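Local coordinates for protein glutathione S-transferase (PDB 4IVF) that probably transfers glutathione to electrophilic substrates, as a dimeric member of the glutathione S-transferase superfamily whose subunits each bind two glutathione molecules, at residues I112-E117 and F179-W184; P120-A125 and R149-F154; K51-G56 and V74-G79. All blocks are in the same frame, centred on the assembly; numbering follows the deposited sequence.

Interaction 1 (I112-E117 and F179-W184); sequences IFQVAE and FALLGW. With GSH (glutathione), chain T; GSH (glutathione), chain J.
The side chain of Gln114 reaches over to Ala180, Leu181 and Trp184, and carries the contact between 112-117 and 179-184 in the all-helical C-terminal domain of the glutathione transferase fold. With chi1 at -167° its CG is anti to the backbone N, which sends the chain toward the second helix; there CG rests 3.6 Å from Leu181 N. A bend at chi2 then lays the amide along that helix, with OE1 3.4 Å from Ala180 CB. At the other end of the amide, NE2 approaches Trp184 CD1 to 3.3 Å. The amide and indole planes are 26° apart, and NE2 meets the ring obliquely. No hydrogen bond links the two segments, yet NE2 donates to Asn118 and OE1 accepts from Lys20, so both buried polar ends are satisfied and the flip is fixed. Trp184 in turn is held by a bond from NE1 to Asn17, and its CZ2 comes 3.4 Å from O31 of a bound glutathione, making the indole part of a glutathione pocket. Glu117 OE2 accepts, at 2.9 Å, from N1 of a glutathione seated in the second subunit. The short helical segments run 34° from parallel, with axes 9.2 Å apart; helix 16-27 packs against Val115 and Trp184, while helices 137-159 and 199-209 both touch Leu181.

Interaction 2 (P120-A125 and R149-F154); sequences PIQGQA and RIYGVF. With GSH (glutathione), chain T.
Ile150 and Tyr151, adjacent on helix 137-159, meet Ile121 and Gln122, adjacent on helix 102-131, and so one apolar and one polar contact lie side by side. Along 149-154 the first residue to touch is Ile150. Its CD1 is the touching atom, reaching Ile121 CB at 3.8 Å and remaining within 4.1 Å of Ile121 CG2, so a single methyl sits against the branch point of the other isoleucine. The next residue, Tyr151, reaches across with its hydroxyl. Its CG is anti to the carbonyl carbon (chi1 -79°), and from there the ring carries OH over to Gln122, where it donates to OE1 at 2.7 Å. The acceptor lies in the ring plane, at the edge, while the donor sits on a lone pair in the plane of the Gln122 carbonyl, with a C=O...O angle of 141°. Amide and ring planes are turned 60° from each other. Farther along, Phe154 meets the ring of Phe113 on helix 102-131.

The extended Gln122 chain delivers the amide to this hydroxyl, and NE2 is spent on the carbonyl oxygen of Trp184, so a single amide joins three helices. On another side of the 120-125 turn, Pro120 CD and Gly123 CA each come to 3.2 Å from a bound glutathione, from its O32 and O2 respectively. With OE1 taking the tyrosine proton and NE2 giving to Trp184 O, the orientation of the amide is fixed, and a buried polar pair is satisfied next to the isoleucine contact.

Interaction 3 (K51-G56 and V74-G79); sequences KLNPNG and VLSQTG. With GSH (glutathione), chain U.
A chi1 of 175° puts CG of Asn53 anti to its backbone N, while in Ser76 the hydroxyl stands anti to the carbonyl carbon, chi1 -68°; together these torsions bring the serine oxygen against the asparagine amide. Ser76 OG is 3.1 Å from Asn53 CG, but its equally close approach to ND2 has too poor an angle for a hydrogen bond. The hydroxyl is bonded instead to Thr60 and to a water, which accepts from Ser76 OG and donates to Leu52 O, with 3.0 Å from the water oxygen to each of these atoms. The polar link between the segments at this point therefore runs through a water. Beside this bridge, Val74 CG1 packs on the Leu52 carbonyl oxygen, with Leu52 CB slightly farther off.

Asn53 OD1 turns back on its own segment, accepting from Asn55 N at 3.1 Å in an Asx turn, with the donor above the carbonyl plane. The type I turn from Asn53 to Gly56 is closed by a backbone bond, and Gly56 ends it with a positive phi. This turn presents Asn55 beside Gln77, where the two side chains cross at about a right angle, with their amide planes 31° apart; Asn55 is bonded to Arg149 and Glu117 of the second subunit.

Gln77, bent at chi2, accepts from N1 of a glutathione through OE1 at 2.8 Å. Thr78 then binds the carboxylate of the same gamma-glutamyl end twice, through its N to O11 at 2.9 Å and through OG1 to O12. Gln77 occupies the N-cap position, so the carboxylate lies at the start of helix 78-89, whose dipole probably steadies its charge. This strand-to-helix junction is the glutathione-binding G-site corner of the thioredoxin-like domain in the glutathione transferase fold.

How the interactions relate
Interaction 3 closes first along the chain, within the thioredoxin-like domain; interactions 1 and 2 follow in the helical domain, where the segments of interaction 2 both fall between those of interaction 1. These two share helix 102-131, have centres about 9 Å apart and touch the same glutathione. The centre of interaction 3 is about 17 Å from that of interaction 1 and about 23 Å from that of interaction 2. It reaches interaction 1 through Val115, which packs on Thr78 and Gly79, but does not touch interaction 2. All three also meet the second subunit, so the glutathione sites lie where both domains and the dimer interface converge.

Interaction 1 (I112-E117 and F179-W184)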
loop_
_atom_site.group_PDB
_atom_site.type_symbol
_atom_site.label_atom_id
_atom_site.label_comp_id
_atom_site.label_asym_id
_atom_site.label_seq_id
_atom_site.Cartn_x
_atom_site.Cartn_y
_atom_site.Cartn_z
ATOM N N ILE F 112 3.050 -4.624 0.497
ATOM C CA ILE F 112 1.817 -3.930 0.117
ATOM C C ILE F 112 0.683 -4.256 1.093
ATOM O O ILE F 112 -0.056 -3.360 1.519
ATOM C CB ILE F 112 1.404 -4.204 -1.360
ATOM C CG1 ILE F 112 2.462 -3.669 -2.334
ATOM C CG2 ILE F 112 0.032 -3.610 -1.671
ATOM C CD1 ILE F 112 2.955 -2.298 -2.011
ATOM N N PHE F 113 0.582 -5.530 1.480
ATOM C CA PHE F 113 -0.371 -5.978 2.496
ATOM C C PHE F 113 -0.230 -5.161 3.785
ATOM O O PHE F 113 -1.222 -4.736 4.372
ATOM C CB PHE F 113 -0.167 -7.472 2.790
ATOM C CG PHE F 113 -1.096 -8.038 3.847
ATOM C CD1 PHE F 113 -2.422 -7.650 3.921
ATOM C CD2 PHE F 113 -0.638 -8.999 4.739
ATOM C CE1 PHE F 113 -3.265 -8.188 4.886
ATOM C CE2 PHE F 113 -1.478 -9.545 5.698
ATOM C CZ PHE F 113 -2.796 -9.134 5.770
ATOM N N GLN F 114 1.003 -4.942 4.223
ATOM C CA GLN F 114 1.241 -4.110 5.390
ATOM C C GLN F 114 0.740 -2.674 5.169
ATOM O O GLN F 114 -0.040 -2.178 5.967
ATOM C CB GLN F 114 2.725 -4.119 5.789
ATOM C CG GLN F 114 2.996 -3.524 7.178
ATOM C CD GLN F 114 2.817 -2.004 7.216
ATOM O OE1 GLN F 114 3.370 -1.281 6.383
ATOM N NE2 GLN F 114 2.017 -1.523 8.165
ATOM N N VAL F 115 1.194 -2.003 4.106
ATOM C CA VAL F 115 0.805 -0.601 3.897
ATOM C C VAL F 115 -0.662 -0.444 3.495
ATOM O O VAL F 115 -1.260 0.616 3.686
ATOM C CB VAL F 115 1.710 0.137 2.870
ATOM C CG1 VAL F 115 3.189 0.016 3.264
ATOM C CG2 VAL F 115 1.472 -0.377 1.444
ATOM N N ALA F 116 -1.251 -1.499 2.944
ATOM C CA ALA F 116 -2.621 -1.414 2.443
ATOM C C ALA F 116 -3.684 -1.863 3.441
ATOM O O ALA F 116 -4.849 -1.467 3.332
ATOM C CB ALA F 116 -2.768 -2.180 1.135
ATOM N N GLU F 117 -3.307 -2.693 4.409
ATOM C CA GLU F 117 -4.302 -3.167 5.372
ATOM C C GLU F 117 -3.856 -3.012 6.826
ATOM O O GLU F 117 -4.594 -2.479 7.651
ATOM C CB GLU F 117 -4.782 -4.590 5.015
ATOM C CG GLU F 117 -5.459 -4.598 3.632
ATOM C CD GLU F 117 -5.856 -5.976 3.112
ATOM O OE1 GLU F 117 -6.583 -6.694 3.815
ATOM O OE2 GLU F 117 -5.463 -6.321 1.978
ATOM N N PHE F 179 10.320 -5.001 7.994
ATOM C CA PHE F 179 10.568 -3.708 8.607
ATOM C C PHE F 179 9.331 -2.828 8.594
ATOM O O PHE F 179 9.089 -2.091 9.538
ATOM C CB PHE F 179 11.797 -3.048 7.995
ATOM C CG PHE F 179 13.064 -3.805 8.270
ATOM C CD1 PHE F 179 13.531 -3.937 9.568
ATOM C CD2 PHE F 179 13.764 -4.420 7.244
ATOM C CE1 PHE F 179 14.687 -4.646 9.846
ATOM C CE2 PHE F 179 14.913 -5.134 7.505
ATOM C CZ PHE F 179 15.381 -5.251 8.818
ATOM N N ALA F 180 8.526 -2.949 7.546
ATOM C CA ALA F 180 7.234 -2.266 7.471
ATOM C C ALA F 180 6.303 -2.686 8.597
ATOM O O ALA F 180 5.718 -1.838 9.278
ATOM C CB ALA F 180 6.566 -2.517 6.115
ATOM N N LEU F 181 6.146 -3.995 8.781
ATOM C CA LEU F 181 5.254 -4.511 9.817
ATOM C C LEU F 181 5.730 -4.082 11.214
ATOM O O LEU F 181 4.933 -3.740 12.097
ATOM C CB LEU F 181 5.149 -6.044 9.722
ATOM C CG LEU F 181 4.238 -6.680 10.782
ATOM C CD1 LEU F 181 2.810 -6.201 10.614
ATOM C CD2 LEU F 181 4.307 -8.199 10.750
ATOM N N LEU F 182 7.044 -4.082 11.388
ATOM C CA LEU F 182 7.678 -3.802 12.674
ATOM C C LEU F 182 7.304 -2.425 13.245
ATOM O O LEU F 182 7.116 -2.273 14.453
ATOM C CB LEU F 182 9.198 -3.914 12.518
ATOM C CG LEU F 182 10.064 -3.729 13.757
ATOM C CD1 LEU F 182 9.657 -4.727 14.835
ATOM C CD2 LEU F 182 11.539 -3.863 13.406
ATOM N N GLY F 183 7.203 -1.420 12.376
ATOM C CA GLY F 183 6.868 -0.080 12.824
ATOM C C GLY F 183 5.545 -0.071 13.568
ATOM O O GLY F 183 5.433 0.564 14.606
ATOM N N TRP F 184 4.559 -0.797 13.037
ATOM C CA TRP F 184 3.205 -0.848 13.583
ATOM C C TRP F 184 3.015 -1.869 14.691
ATOM O O TRP F 184 2.167 -1.682 15.576
ATOM C CB TRP F 184 2.193 -1.110 12.471
ATOM C CG TRP F 184 1.832 0.149 11.723
ATOM C CD1 TRP F 184 2.422 0.634 10.592
ATOM C CD2 TRP F 184 0.806 1.081 12.074
ATOM N NE1 TRP F 184 1.825 1.821 10.215
ATOM C CE2 TRP F 184 0.829 2.115 11.108
ATOM C CE3 TRP F 184 -0.143 1.138 13.104
ATOM C CZ2 TRP F 184 -0.061 3.193 11.142
ATOM C CZ3 TRP F 184 -1.028 2.222 13.144
ATOM C CH2 TRP F 184 -0.976 3.234 12.170
HETATM N N1 GSH T . -5.320 12.116 9.547
HETATM C CA1 GSH T . -5.336 11.209 10.669
HETATM C C1 GSH T . -6.713 11.032 11.150
HETATM O O11 GSH T . -7.664 11.552 10.522
HETATM O O12 GSH T . -6.947 10.352 12.172
HETATM C CB1 GSH T . -4.382 11.664 11.778
HETATM C CG1 GSH T . -3.805 10.495 12.489
HETATM C CD1 GSH T . -2.790 9.724 11.644
HETATM O OE1 GSH T . -2.192 10.260 10.698
HETATM N N2 GSH T . -2.485 8.277 11.947
HETATM C CA2 GSH T . -1.523 7.552 11.131
HETATM C C2 GSH T . -2.239 6.518 10.308
HETATM O O2 GSH T . -3.255 5.992 10.742
HETATM C CB2 GSH T . -0.565 6.857 11.988
HETATM S SG2 GSH T . 0.201 7.978 13.104
HETATM N N3 GSH T . -1.732 6.117 9.007
HETATM C CA3 GSH T . -2.456 5.110 8.258
HETATM C C3 GSH T . -1.524 4.288 7.461
HETATM O O31 GSH T . -0.337 4.103 7.832
HETATM O O32 GSH T . -1.939 3.777 6.384
HETATM N N1 GSH J . -5.552 -4.508 -0.247
HETATM C CA1 GSH J . -6.215 -5.475 -1.077
HETATM C C1 GSH J . -5.857 -5.257 -2.476
HETATM O O11 GSH J . -5.943 -6.200 -3.278
HETATM O O12 GSH J . -5.473 -4.135 -2.886
HETATM C CB1 GSH J . -7.711 -5.306 -0.922
HETATM C CG1 GSH J . -8.402 -6.550 -1.296
HETATM C CD1 GSH J . -9.880 -6.479 -0.945
HETATM O OE1 GSH J . -10.355 -5.561 -0.249
HETATM N N2 GSH J . -10.777 -7.570 -1.454
HETATM C CA2 GSH J . -12.189 -7.544 -1.147
HETATM C C2 GSH J . -12.546 -8.852 -0.504
HETATM O O2 GSH J . -12.038 -9.889 -0.944
HETATM C CB2 GSH J . -12.958 -7.400 -2.390
HETATM S SG2 GSH J . -12.467 -5.959 -3.290
HETATM N N3 GSH J . -13.486 -8.869 0.613
HETATM C CA3 GSH J . -13.867 -10.117 1.262
HETATM C C3 GSH J . -13.509 -10.109 2.704
HETATM O O31 GSH J . -12.773 -9.196 3.166
HETATM O O32 GSH J . -13.950 -11.023 3.475
#

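Interaction 2 (P120-A125 and R149-F154)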
loop_
_atom_site.group_PDB
_atom_site.type_symbol
_atom_site.label_atom_id
_atom_site.label_comp_id
_atom_site.label_asym_id
_atom_site.label_seq_id
_atom_site.Cartn_x
_atom_site.Cartn_y
_atom_site.Cartn_z
ATOM N N PRO F 120 -3.357 1.123 7.626
ATOM C CA PRO F 120 -4.670 1.772 7.590
ATOM C C PRO F 120 -5.644 1.275 8.653
ATOM O O PRO F 120 -6.306 2.104 9.273
ATOM C CB PRO F 120 -5.183 1.441 6.179
ATOM C CG PRO F 120 -3.920 1.376 5.355
ATOM C CD PRO F 120 -2.914 0.707 6.281
ATOM N N ILE F 121 -5.740 -0.036 8.864
ATOM C CA ILE F 121 -6.705 -0.569 9.823
ATOM C C ILE F 121 -6.312 -0.295 11.288
ATOM O O ILE F 121 -7.145 0.115 12.094
ATOM C CB ILE F 121 -6.963 -2.079 9.590
ATOM C CG1 ILE F 121 -7.719 -2.285 8.271
ATOM C CG2 ILE F 121 -7.714 -2.706 10.767
ATOM C CD1 ILE F 121 -9.049 -1.540 8.188
ATOM N N GLN F 122 -5.047 -0.518 11.622
ATOM C CA GLN F 122 -4.584 -0.281 12.978
ATOM C C GLN F 122 -4.596 1.232 13.280
ATOM O O GLN F 122 -4.736 1.655 14.432
ATOM C CB GLN F 122 -3.184 -0.863 13.182
ATOM C CG GLN F 122 -2.713 -0.808 14.626
ATOM C CD GLN F 122 -1.390 -1.525 14.863
ATOM O OE1 GLN F 122 -0.987 -2.403 14.091
ATOM N NE2 GLN F 122 -0.708 -1.154 15.936
ATOM N N GLY F 123 -4.452 2.038 12.233
ATOM C CA GLY F 123 -4.515 3.480 12.373
ATOM C C GLY F 123 -5.922 3.932 12.686
ATOM O O GLY F 123 -6.107 4.890 13.426
ATOM N N GLN F 124 -6.921 3.232 12.146
ATOM C CA GLN F 124 -8.313 3.583 12.432
ATOM C C GLN F 124 -8.645 3.253 13.870
ATOM O O GLN F 124 -9.306 4.031 14.558
ATOM C CB GLN F 124 -9.294 2.870 11.511
ATOM C CG GLN F 124 -9.134 3.203 10.051
ATOM C CD GLN F 124 -8.764 4.656 9.829
ATOM O OE1 GLN F 124 -9.550 5.563 10.123
ATOM N NE2 GLN F 124 -7.551 4.885 9.316
ATOM N N ALA F 125 -8.176 2.094 14.314
ATOM C CA ALA F 125 -8.357 1.680 15.695
ATOM C C ALA F 125 -7.741 2.710 16.636
ATOM O O ALA F 125 -8.341 3.090 17.638
ATOM C CB ALA F 125 -7.744 0.291 15.926
ATOM N N ARG F 149 -7.352 -9.583 13.152
ATOM C CA ARG F 149 -7.450 -10.427 11.974
ATOM C C ARG F 149 -6.128 -10.395 11.198
ATOM O O ARG F 149 -5.591 -11.441 10.824
ATOM C CB ARG F 149 -8.599 -9.979 11.061
ATOM C CG ARG F 149 -8.851 -10.956 9.905
ATOM C CD ARG F 149 -9.719 -10.370 8.781
ATOM N NE ARG F 149 -9.050 -9.300 8.040
ATOM C CZ ARG F 149 -8.201 -9.498 7.030
ATOM N NH1 ARG F 149 -7.894 -10.732 6.630
ATOM N NH2 ARG F 149 -7.637 -8.463 6.432
ATOM N N ILE F 150 -5.607 -9.186 10.989
ATOM C CA ILE F 150 -4.431 -8.964 10.155
ATOM C C ILE F 150 -3.134 -9.551 10.738
ATOM O O ILE F 150 -2.295 -10.073 10.014
ATOM C CB ILE F 150 -4.269 -7.458 9.834
ATOM C CG1 ILE F 150 -5.338 -7.030 8.835
ATOM C CG2 ILE F 150 -2.903 -7.164 9.243
ATOM C CD1 ILE F 150 -5.513 -5.546 8.758
ATOM N N TYR F 151 -2.984 -9.471 12.052
ATOM C CA TYR F 151 -1.847 -10.068 12.709
ATOM C C TYR F 151 -1.941 -11.585 12.681
ATOM O O TYR F 151 -0.922 -12.274 12.613
ATOM C CB TYR F 151 -1.694 -9.523 14.125
ATOM C CG TYR F 151 -1.041 -8.158 14.105
ATOM C CD1 TYR F 151 -1.802 -6.999 14.134
ATOM C CD2 TYR F 151 0.336 -8.032 13.999
ATOM C CE1 TYR F 151 -1.209 -5.753 14.082
ATOM C CE2 TYR F 151 0.938 -6.789 13.947
ATOM C CZ TYR F 151 0.158 -5.655 13.998
ATOM O OH TYR F 151 0.751 -4.417 13.960
ATOM N N GLY F 152 -3.168 -12.093 12.706
ATOM C CA GLY F 152 -3.408 -13.512 12.525
ATOM C C GLY F 152 -2.938 -13.978 11.160
ATOM O O GLY F 152 -2.412 -15.076 11.016
ATOM N N VAL F 153 -3.120 -13.136 10.152
ATOM C CA VAL F 153 -2.687 -13.468 8.801
ATOM C C VAL F 153 -1.163 -13.483 8.742
ATOM O O VAL F 153 -0.559 -14.427 8.222
ATOM C CB VAL F 153 -3.231 -12.462 7.763
ATOM C CG1 VAL F 153 -2.663 -12.762 6.376
ATOM C CG2 VAL F 153 -4.751 -12.481 7.747
ATOM N N PHE F 154 -0.542 -12.439 9.284
ATOM C CA PHE F 154 0.915 -12.411 9.398
ATOM C C PHE F 154 1.479 -13.608 10.193
ATOM O O PHE F 154 2.600 -14.053 9.936
ATOM C CB PHE F 154 1.392 -11.097 10.013
ATOM C CG PHE F 154 1.451 -9.942 9.040
ATOM C CD1 PHE F 154 2.366 -9.945 7.982
ATOM C CD2 PHE F 154 0.624 -8.829 9.206
ATOM C CE1 PHE F 154 2.437 -8.859 7.087
ATOM C CE2 PHE F 154 0.681 -7.737 8.324
ATOM C CZ PHE F 154 1.587 -7.747 7.263
HETATM N N1 GSH T . -5.320 12.116 9.547
HETATM C CA1 GSH T . -5.336 11.209 10.669
HETATM C C1 GSH T . -6.713 11.032 11.150
HETATM O O11 GSH T . -7.664 11.552 10.522
HETATM O O12 GSH T . -6.947 10.352 12.172
HETATM C CB1 GSH T . -4.382 11.664 11.778
HETATM C CG1 GSH T . -3.805 10.495 12.489
HETATM C CD1 GSH T . -2.790 9.724 11.644
HETATM O OE1 GSH T . -2.192 10.260 10.698
HETATM N N2 GSH T . -2.485 8.277 11.947
HETATM C CA2 GSH T . -1.523 7.552 11.131
HETATM C C2 GSH T . -2.239 6.518 10.308
HETATM O O2 GSH T . -3.255 5.992 10.742
HETATM C CB2 GSH T . -0.565 6.857 11.988
HETATM S SG2 GSH T . 0.201 7.978 13.104
HETATM N N3 GSH T . -1.732 6.117 9.007
HETATM C CA3 GSH T . -2.456 5.110 8.258
HETATM C C3 GSH T . -1.524 4.288 7.461
HETATM O O31 GSH T . -0.337 4.103 7.832
HETATM O O32 GSH T . -1.939 3.777 6.384
#

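Interaction 3 (K51-G56 and V74-G79)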
loop_
_atom_site.group_PDB
_atom_site.type_symbol
_atom_site.label_atom_id
_atom_site.label_comp_id
_atom_site.label_asym_id
_atom_site.label_seq_id
_atom_site.Cartn_x
_atom_site.Cartn_y
_atom_site.Cartn_z
ATOM N N LYS F 51 3.843 21.071 -1.294
ATOM C CA LYS F 51 4.483 21.171 -2.609
ATOM C C LYS F 51 5.412 19.988 -2.858
ATOM O O LYS F 51 5.522 19.509 -3.987
ATOM C CB LYS F 51 5.281 22.465 -2.758
ATOM C CG LYS F 51 4.444 23.727 -2.789
ATOM C CD LYS F 51 5.319 24.942 -3.011
ATOM C CE LYS F 51 4.655 26.191 -2.468
ATOM N NZ LYS F 51 5.668 27.225 -2.117
ATOM N N LEU F 52 6.081 19.525 -1.804
ATOM C CA LEU F 52 6.981 18.379 -1.908
ATOM C C LEU F 52 6.179 17.094 -1.932
ATOM O O LEU F 52 6.473 16.173 -2.681
ATOM C CB LEU F 52 7.945 18.349 -0.728
ATOM C CG LEU F 52 8.942 19.500 -0.680
ATOM C CD1 LEU F 52 9.773 19.437 0.610
ATOM C CD2 LEU F 52 9.824 19.451 -1.916
ATOM N N ASN F 53 5.151 17.057 -1.098
ATOM C CA ASN F 53 4.291 15.905 -0.974
ATOM C C ASN F 53 2.831 16.322 -0.899
ATOM O O ASN F 53 2.341 16.679 0.171
ATOM C CB ASN F 53 4.671 15.105 0.272
ATOM C CG ASN F 53 3.720 13.952 0.533
ATOM O OD1 ASN F 53 2.929 13.572 -0.336
ATOM N ND2 ASN F 53 3.794 13.388 1.732
ATOM N N PRO F 54 2.123 16.232 -2.032
ATOM C CA PRO F 54 0.722 16.641 -2.194
ATOM C C PRO F 54 -0.199 16.048 -1.129
ATOM O O PRO F 54 -1.192 16.668 -0.757
ATOM C CB PRO F 54 0.348 16.065 -3.564
ATOM C CG PRO F 54 1.637 15.896 -4.272
ATOM C CD PRO F 54 2.630 15.529 -3.224
ATOM N N ASN F 55 0.120 14.853 -0.652
ATOM C CA ASN F 55 -0.705 14.194 0.358
ATOM C C ASN F 55 -0.623 14.865 1.743
ATOM O O ASN F 55 -1.513 14.706 2.570
ATOM C CB ASN F 55 -0.331 12.706 0.452
ATOM C CG ASN F 55 -1.334 11.896 1.248
ATOM O OD1 ASN F 55 -2.526 12.195 1.261
ATOM N ND2 ASN F 55 -0.852 10.857 1.913
ATOM N N GLY F 56 0.448 15.611 1.983
ATOM C CA GLY F 56 0.611 16.330 3.234
ATOM C C GLY F 56 0.715 15.441 4.458
ATOM O O GLY F 56 0.071 15.698 5.479
ATOM N N VAL F 74 12.593 13.398 -4.533
ATOM C CA VAL F 74 11.671 13.546 -3.429
ATOM C C VAL F 74 10.642 12.436 -3.546
ATOM O O VAL F 74 10.017 12.268 -4.594
ATOM C CB VAL F 74 10.974 14.914 -3.457
ATOM C CG1 VAL F 74 10.004 15.028 -2.303
ATOM C CG2 VAL F 74 12.004 16.039 -3.401
ATOM N N LEU F 75 10.469 11.681 -2.471
ATOM C CA LEU F 75 9.641 10.485 -2.505
ATOM C C LEU F 75 8.838 10.333 -1.221
ATOM O O LEU F 75 9.382 10.428 -0.118
ATOM C CB LEU F 75 10.533 9.261 -2.686
ATOM C CG LEU F 75 9.913 7.964 -3.188
ATOM C CD1 LEU F 75 9.127 8.217 -4.466
ATOM C CD2 LEU F 75 11.030 6.975 -3.455
ATOM N N SER F 76 7.541 10.089 -1.375
ATOM C CA SER F 76 6.655 9.838 -0.251
ATOM C C SER F 76 6.041 8.438 -0.331
ATOM O O SER F 76 6.249 7.731 -1.321
ATOM C CB SER F 76 5.569 10.903 -0.191
ATOM O OG SER F 76 6.154 12.144 0.139
ATOM N N GLN F 77 5.275 8.089 0.703
ATOM C CA GLN F 77 4.691 6.754 0.941
ATOM C C GLN F 77 5.731 5.752 1.414
ATOM O O GLN F 77 6.610 5.372 0.650
ATOM C CB GLN F 77 3.971 6.197 -0.291
ATOM C CG GLN F 77 2.704 6.914 -0.643
ATOM C CD GLN F 77 1.655 6.736 0.415
ATOM O OE1 GLN F 77 1.579 5.688 1.064
ATOM N NE2 GLN F 77 0.845 7.762 0.616
ATOM N N THR F 78 5.613 5.313 2.668
ATOM C CA THR F 78 6.568 4.354 3.239
ATOM C C THR F 78 6.818 3.154 2.337
ATOM O O THR F 78 7.944 2.671 2.247
ATOM C CB THR F 78 6.151 3.836 4.646
ATOM O OG1 THR F 78 4.913 3.129 4.560
ATOM C CG2 THR F 78 6.012 4.975 5.630
ATOM N N GLY F 79 5.776 2.694 1.649
ATOM C CA GLY F 79 5.904 1.550 0.761
ATOM C C GLY F 79 6.813 1.823 -0.426
ATOM O O GLY F 79 7.630 0.980 -0.821
HETATM N N1 GSH U . 0.298 5.764 3.578
HETATM C CA1 GSH U . 1.228 6.598 4.283
HETATM C C1 GSH U . 2.538 5.946 4.369
HETATM O O11 GSH U . 3.590 6.614 4.262
HETATM O O12 GSH U . 2.627 4.712 4.565
HETATM C CB1 GSH U . 0.696 6.907 5.678
HETATM C CG1 GSH U . 1.442 8.064 6.213
HETATM C CD1 GSH U . 0.876 8.607 7.518
HETATM O OE1 GSH U . -0.149 8.158 8.051
HETATM N N2 GSH U . 1.597 9.745 8.190
HETATM C CA2 GSH U . 1.061 10.285 9.419
HETATM C C2 GSH U . 0.819 11.765 9.215
HETATM O O2 GSH U . 1.650 12.440 8.600
HETATM C CB2 GSH U . 2.031 10.078 10.494
HETATM S SG2 GSH U . 2.341 8.348 10.706
HETATM N N3 GSH U . -0.387 12.393 9.743
HETATM C CA3 GSH U . -0.584 13.816 9.540
HETATM C C3 GSH U . -1.910 14.119 8.963
HETATM O O31 GSH U . -2.555 13.262 8.318
HETATM O O32 GSH U . -2.392 15.271 9.125
HETATM O O HOH W 1 6.430 13.163 -2.689
#